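Local coordinates for protein DynE7 (Micromonospora chersina, PDB 2XEM) that is a hot-dog fold thioesterase of dynemicin biosynthesis that binds a polyene and probably hydrolyses a polyketide thioester, at residues D[38-43]-D[97-102]; D[34-39]-D[81-86]. All blocks are in the same frame, centred on the assembly; numbering follows the deposited sequence.

Interaction 1 (D[38-43]-D[97-102]); sequences GHCREH and MSFDYV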
# COMPACT_ATOMS: atom_id res chain seq x y z
N GLY D 38 0.48 -12.37 -3.75
CA GLY D 38 -0.93 -12.36 -3.38
C GLY D 38 -1.80 -12.13 -4.61
O GLY D 38 -2.72 -12.90 -4.85
N HIS D 39 -1.51 -11.08 -5.40
CA HIS D 39 -2.27 -10.77 -6.61
C HIS D 39 -2.24 -11.95 -7.58
O HIS D 39 -3.26 -12.30 -8.19
CB HIS D 39 -1.69 -9.55 -7.34
CG HIS D 39 -1.53 -8.30 -6.53
ND1 HIS D 39 -2.17 -8.13 -5.31
CD2 HIS D 39 -0.80 -7.21 -6.80
CE1 HIS D 39 -1.84 -6.92 -4.91
NE2 HIS D 39 -1.01 -6.33 -5.76
N CYS D 40 -1.05 -12.52 -7.77
CA CYS D 40 -0.86 -13.69 -8.62
C CYS D 40 -1.70 -14.89 -8.15
O CYS D 40 -2.42 -15.47 -8.97
CB CYS D 40 0.63 -14.04 -8.71
SG CYS D 40 0.96 -15.48 -9.78
N ARG D 41 -1.65 -15.26 -6.86
CA ARG D 41 -2.40 -16.43 -6.38
C ARG D 41 -3.91 -16.22 -6.46
O ARG D 41 -4.62 -17.18 -6.71
CB ARG D 41 -1.95 -16.93 -4.99
CG ARG D 41 -2.32 -16.03 -3.81
CD ARG D 41 -1.96 -16.59 -2.44
NE ARG D 41 -2.60 -15.78 -1.40
CZ ARG D 41 -2.06 -15.46 -0.23
NH1 ARG D 41 -0.85 -15.90 0.09
NH2 ARG D 41 -2.73 -14.72 0.64
N GLU D 42 -4.39 -14.98 -6.27
CA GLU D 42 -5.81 -14.65 -6.42
C GLU D 42 -6.26 -14.72 -7.88
O GLU D 42 -7.34 -15.23 -8.13
CB GLU D 42 -6.10 -13.26 -5.87
CG GLU D 42 -6.05 -13.16 -4.36
CD GLU D 42 -6.01 -11.70 -3.94
OE1 GLU D 42 -5.24 -11.39 -3.01
OE2 GLU D 42 -6.70 -10.87 -4.57
N HIS D 43 -5.46 -14.18 -8.82
CA HIS D 43 -5.73 -14.21 -10.27
C HIS D 43 -5.77 -15.70 -10.71
O HIS D 43 -6.65 -16.08 -11.47
CB HIS D 43 -4.66 -13.39 -11.02
CG HIS D 43 -4.92 -13.08 -12.48
ND1 HIS D 43 -6.13 -13.45 -13.13
CD2 HIS D 43 -4.11 -12.48 -13.39
CE1 HIS D 43 -6.01 -13.01 -14.38
NE2 HIS D 43 -4.82 -12.43 -14.59
N MET D 97 4.30 -22.58 -3.20
CA MET D 97 4.39 -22.00 -4.54
C MET D 97 5.70 -21.28 -4.69
O MET D 97 6.20 -20.76 -3.69
CB MET D 97 3.27 -20.97 -4.75
CG MET D 97 1.89 -21.58 -4.90
SD MET D 97 0.62 -20.36 -4.51
CE MET D 97 0.77 -20.34 -2.65
N SER D 98 6.25 -21.24 -5.91
CA SER D 98 7.43 -20.43 -6.25
C SER D 98 7.12 -19.46 -7.38
O SER D 98 6.16 -19.67 -8.14
CB SER D 98 8.63 -21.31 -6.60
OG SER D 98 8.31 -22.20 -7.66
N PHE D 99 7.90 -18.37 -7.46
CA PHE D 99 7.62 -17.23 -8.34
C PHE D 99 8.90 -16.75 -8.99
O PHE D 99 9.91 -16.63 -8.30
CB PHE D 99 6.97 -16.05 -7.58
CG PHE D 99 5.72 -16.39 -6.79
CD1 PHE D 99 4.46 -16.22 -7.34
CD2 PHE D 99 5.82 -16.87 -5.48
CE1 PHE D 99 3.31 -16.53 -6.61
CE2 PHE D 99 4.67 -17.20 -4.76
CZ PHE D 99 3.42 -17.02 -5.33
N ASP D 100 8.86 -16.56 -10.32
CA ASP D 100 9.84 -15.78 -11.05
C ASP D 100 9.19 -14.45 -11.39
O ASP D 100 8.03 -14.43 -11.81
CB ASP D 100 10.25 -16.48 -12.35
CG ASP D 100 11.25 -17.63 -12.22
OD1 ASP D 100 11.73 -17.89 -11.08
OD2 ASP D 100 11.59 -18.24 -13.24
N TYR D 101 9.92 -13.34 -11.20
CA TYR D 101 9.39 -12.02 -11.58
C TYR D 101 10.21 -11.55 -12.76
O TYR D 101 11.38 -11.21 -12.60
CB TYR D 101 9.52 -11.00 -10.46
CG TYR D 101 8.88 -11.37 -9.14
CD1 TYR D 101 7.72 -10.75 -8.72
CD2 TYR D 101 9.50 -12.27 -8.27
CE1 TYR D 101 7.18 -11.01 -7.46
CE2 TYR D 101 8.96 -12.56 -7.02
CZ TYR D 101 7.82 -11.91 -6.61
OH TYR D 101 7.33 -12.09 -5.35
N VAL D 102 9.60 -11.57 -13.94
CA VAL D 102 10.31 -11.30 -15.18
C VAL D 102 9.79 -10.01 -15.81
O VAL D 102 8.60 -9.94 -16.16
CB VAL D 102 10.25 -12.51 -16.15
CG1 VAL D 102 11.04 -12.24 -17.44
CG2 VAL D 102 10.77 -13.80 -15.46
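The hot-dog fold wraps a curved antiparallel sheet around a long helix, and here Cys40 and Arg41 of that helix meet Phe99 and Met97 of strand 94-105. The four side chains are buried close to the centre of the chain. The main touch is a Cys sulfur-aromatic contact: Cys40 SG lies 4.1 Å from Phe99 CE1. The sulfur comes in at the ring edge, 5.3 Å from the centroid of the Phe99 ring and 89° off its normal, so it sits almost in the ring plane. Cys40 reaches out because SG stands opposite the backbone N (chi1 -179°). Phe99 answers with CG turned opposite its carbonyl carbon (chi1 -53°), which sends the ring toward the helix. Met85 of the neighbouring strand 80-91 also touches Cys40.

One residue further along the helix, Arg41 CB lies 4.3 Å from Met97 SD. This is a long van der Waals approach. No hydrogen bond joins the two segments, and side chains alone span the gap between backbones: Cys40 CA and Phe99 CA are 9.2 Å apart, Arg41 CA and Met97 CA 9.0 Å. Met97 and Phe99, with Ser98 between them, face this part of the helix. Ser98 OG is hydrogen-bonded to Asp88 OD1 instead.

The CB of Arg41 faces the strand, but its charged end leads away. There NH1 is hydrogen-bonded to Gln117 OE1 on the adjacent strand 110-124 and to Thr64 OG1 on strand 60-71 beyond it, so this buried nitrogen has two polar partners. The arginine also packs on Phe30 of a neighbouring subunit. The Arg41 side chain folds back over the preceding turn: Gly38 CA lies 4.3 Å above one face of its guanidinium, offset toward the rim.

Interaction 2 (D[34-39]-D[81-86]); sequences LHWQGH and VEVRMM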
# COMPACT_ATOMS: atom_id res chain seq x y z
N LEU D 34 6.12 -8.88 -2.68
CA LEU D 34 5.31 -9.80 -1.86
C LEU D 34 3.84 -9.61 -2.08
O LEU D 34 3.14 -10.60 -2.14
CB LEU D 34 5.68 -9.72 -0.34
CG LEU D 34 7.04 -10.35 0.05
CD1 LEU D 34 7.22 -11.75 -0.53
CD2 LEU D 34 8.23 -9.43 -0.32
N HIS D 35 3.34 -8.35 -2.23
CA HIS D 35 1.95 -8.10 -2.63
C HIS D 35 1.63 -8.82 -3.91
O HIS D 35 0.56 -9.41 -4.01
CB HIS D 35 1.66 -6.59 -2.82
CG HIS D 35 1.60 -5.82 -1.56
ND1 HIS D 35 0.41 -5.50 -0.99
CD2 HIS D 35 2.60 -5.30 -0.83
CE1 HIS D 35 0.70 -4.81 0.10
NE2 HIS D 35 2.02 -4.69 0.24
N TRP D 36 2.56 -8.78 -4.90
CA TRP D 36 2.37 -9.37 -6.21
C TRP D 36 2.17 -10.89 -6.18
O TRP D 36 1.49 -11.42 -7.05
CB TRP D 36 3.51 -9.01 -7.15
CG TRP D 36 3.70 -7.54 -7.40
CD1 TRP D 36 2.83 -6.52 -7.11
CD2 TRP D 36 4.84 -6.93 -8.00
NE1 TRP D 36 3.37 -5.32 -7.46
CE2 TRP D 36 4.61 -5.53 -8.02
CE3 TRP D 36 6.05 -7.43 -8.53
CZ2 TRP D 36 5.53 -4.64 -8.55
CZ3 TRP D 36 6.99 -6.53 -9.02
CH2 TRP D 36 6.72 -5.16 -9.04
N GLN D 37 2.75 -11.58 -5.18
CA GLN D 37 2.50 -13.01 -4.92
C GLN D 37 1.03 -13.24 -4.60
O GLN D 37 0.43 -14.18 -5.11
CB GLN D 37 3.36 -13.51 -3.75
CG GLN D 37 4.83 -13.58 -4.09
CD GLN D 37 5.67 -14.14 -2.98
OE1 GLN D 37 5.20 -14.52 -1.92
NE2 GLN D 37 6.97 -14.18 -3.20
N GLY D 38 0.48 -12.37 -3.75
CA GLY D 38 -0.93 -12.36 -3.38
C GLY D 38 -1.80 -12.13 -4.61
O GLY D 38 -2.72 -12.90 -4.85
N HIS D 39 -1.51 -11.08 -5.40
CA HIS D 39 -2.27 -10.77 -6.61
C HIS D 39 -2.24 -11.95 -7.58
O HIS D 39 -3.26 -12.30 -8.19
CB HIS D 39 -1.69 -9.55 -7.34
CG HIS D 39 -1.53 -8.30 -6.53
ND1 HIS D 39 -2.17 -8.13 -5.31
CD2 HIS D 39 -0.80 -7.21 -6.80
CE1 HIS D 39 -1.84 -6.92 -4.91
NE2 HIS D 39 -1.01 -6.33 -5.76
N VAL D 81 5.69 -6.57 -15.81
CA VAL D 81 6.31 -7.67 -15.08
C VAL D 81 5.40 -8.87 -15.16
O VAL D 81 4.21 -8.76 -14.88
CB VAL D 81 6.64 -7.30 -13.60
CG1 VAL D 81 7.30 -8.49 -12.86
CG2 VAL D 81 7.50 -6.04 -13.51
N GLU D 82 5.96 -10.02 -15.59
CA GLU D 82 5.24 -11.28 -15.48
C GLU D 82 5.61 -11.95 -14.16
O GLU D 82 6.78 -12.21 -13.91
CB GLU D 82 5.57 -12.18 -16.63
CG GLU D 82 4.95 -11.72 -17.92
CD GLU D 82 5.16 -12.69 -19.05
OE1 GLU D 82 5.85 -13.72 -18.88
OE2 GLU D 82 4.62 -12.40 -20.14
N VAL D 83 4.61 -12.14 -13.30
CA VAL D 83 4.77 -12.88 -12.05
C VAL D 83 4.40 -14.33 -12.39
O VAL D 83 3.23 -14.66 -12.56
CB VAL D 83 3.92 -12.28 -10.90
CG1 VAL D 83 4.19 -13.03 -9.58
CG2 VAL D 83 4.20 -10.78 -10.73
N ARG D 84 5.43 -15.17 -12.58
CA ARG D 84 5.27 -16.53 -13.06
C ARG D 84 5.26 -17.48 -11.88
O ARG D 84 6.26 -17.61 -11.19
CB ARG D 84 6.38 -16.88 -14.06
CG ARG D 84 6.42 -15.92 -15.24
CD ARG D 84 7.57 -16.27 -16.12
NE ARG D 84 7.63 -15.42 -17.30
CZ ARG D 84 8.64 -15.42 -18.17
NH1 ARG D 84 9.68 -16.24 -17.99
NH2 ARG D 84 8.62 -14.62 -19.22
N MET D 85 4.12 -18.14 -11.65
CA MET D 85 3.92 -19.00 -10.50
C MET D 85 4.01 -20.49 -10.84
O MET D 85 3.46 -20.95 -11.84
CB MET D 85 2.57 -18.69 -9.84
CG MET D 85 2.39 -19.36 -8.49
SD MET D 85 0.81 -18.89 -7.75
CE MET D 85 -0.34 -19.83 -8.87
N MET D 86 4.67 -21.25 -9.97
CA MET D 86 4.70 -22.71 -10.05
C MET D 86 4.39 -23.35 -8.72
O MET D 86 4.71 -22.77 -7.68
CB MET D 86 6.08 -23.18 -10.54
CG MET D 86 6.35 -22.75 -11.96
SD MET D 86 7.57 -23.66 -12.82
CE MET D 86 6.63 -25.17 -13.23
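Between segments 34-39 and 81-86, Trp36 makes the contacts, with Val83 and with Val81. Its CB lies 4.1 Å from Val83 CG2. Its backbone O is 4.0 Å from Val83 CG1. Val83 therefore fits both methyls against the start of one residue: CG1 stands opposite its own backbone N (chi1 -176°) and meets the carbonyl, while CG2 meets the side chain. The far, six-membered end of the indole reaches on to Val81, with Trp36 CZ3 4.3 Å from Val81 CG1. Both valines come obliquely to the indole. The CA atoms of Trp36 and Val83 are 7.2 Å apart. The other end of the indole is polar, and NE1 is hydrogen-bonded to Glu21 OE2.

Gln37 turns its CB away from this strand and bonds through NE2 to Tyr101 OH. At His39 the imidazole folds back along the helix, with His35 O 3.3 Å above one ring face near its rim.

Glu82 and Arg84 lie on the other side of the strand and join each other in a salt bridge. Arg84 NE and NH2 each lie 2.9 Å from Glu82 OE1, which stays close to the guanidinium plane. NE meets this oxygen nearly along its C-O axis, NH2 from above the carboxylate plane (41° out). A long helix packed by its apolar side chains against a curved antiparallel sheet is the hot-dog arrangement.

Interactions 1 and 2 start from the same helix, 32-48, and share Gly38 and His39. Their centres are 2 Å apart. They end on strands 94-105 and 80-91, adjacent antiparallel strands of one sheet. Probable backbone hydrogen bonds tie these strands, from Ser98 N to Met86 O at 2.8 Å and from Glu82 N to Val102 O at 2.7 Å. Met85 connects the two: its CG lies 3.5 Å from Phe99 CE1 and its SD 3.6 Å from Met97 SD. Cys40 of interaction 1 also touches Val83 of interaction 2. Together they seat successive turns of the hot-dog helix on the sheet. Both also border another subunit, where His39 packs on Asp20 of that neighbouring chain.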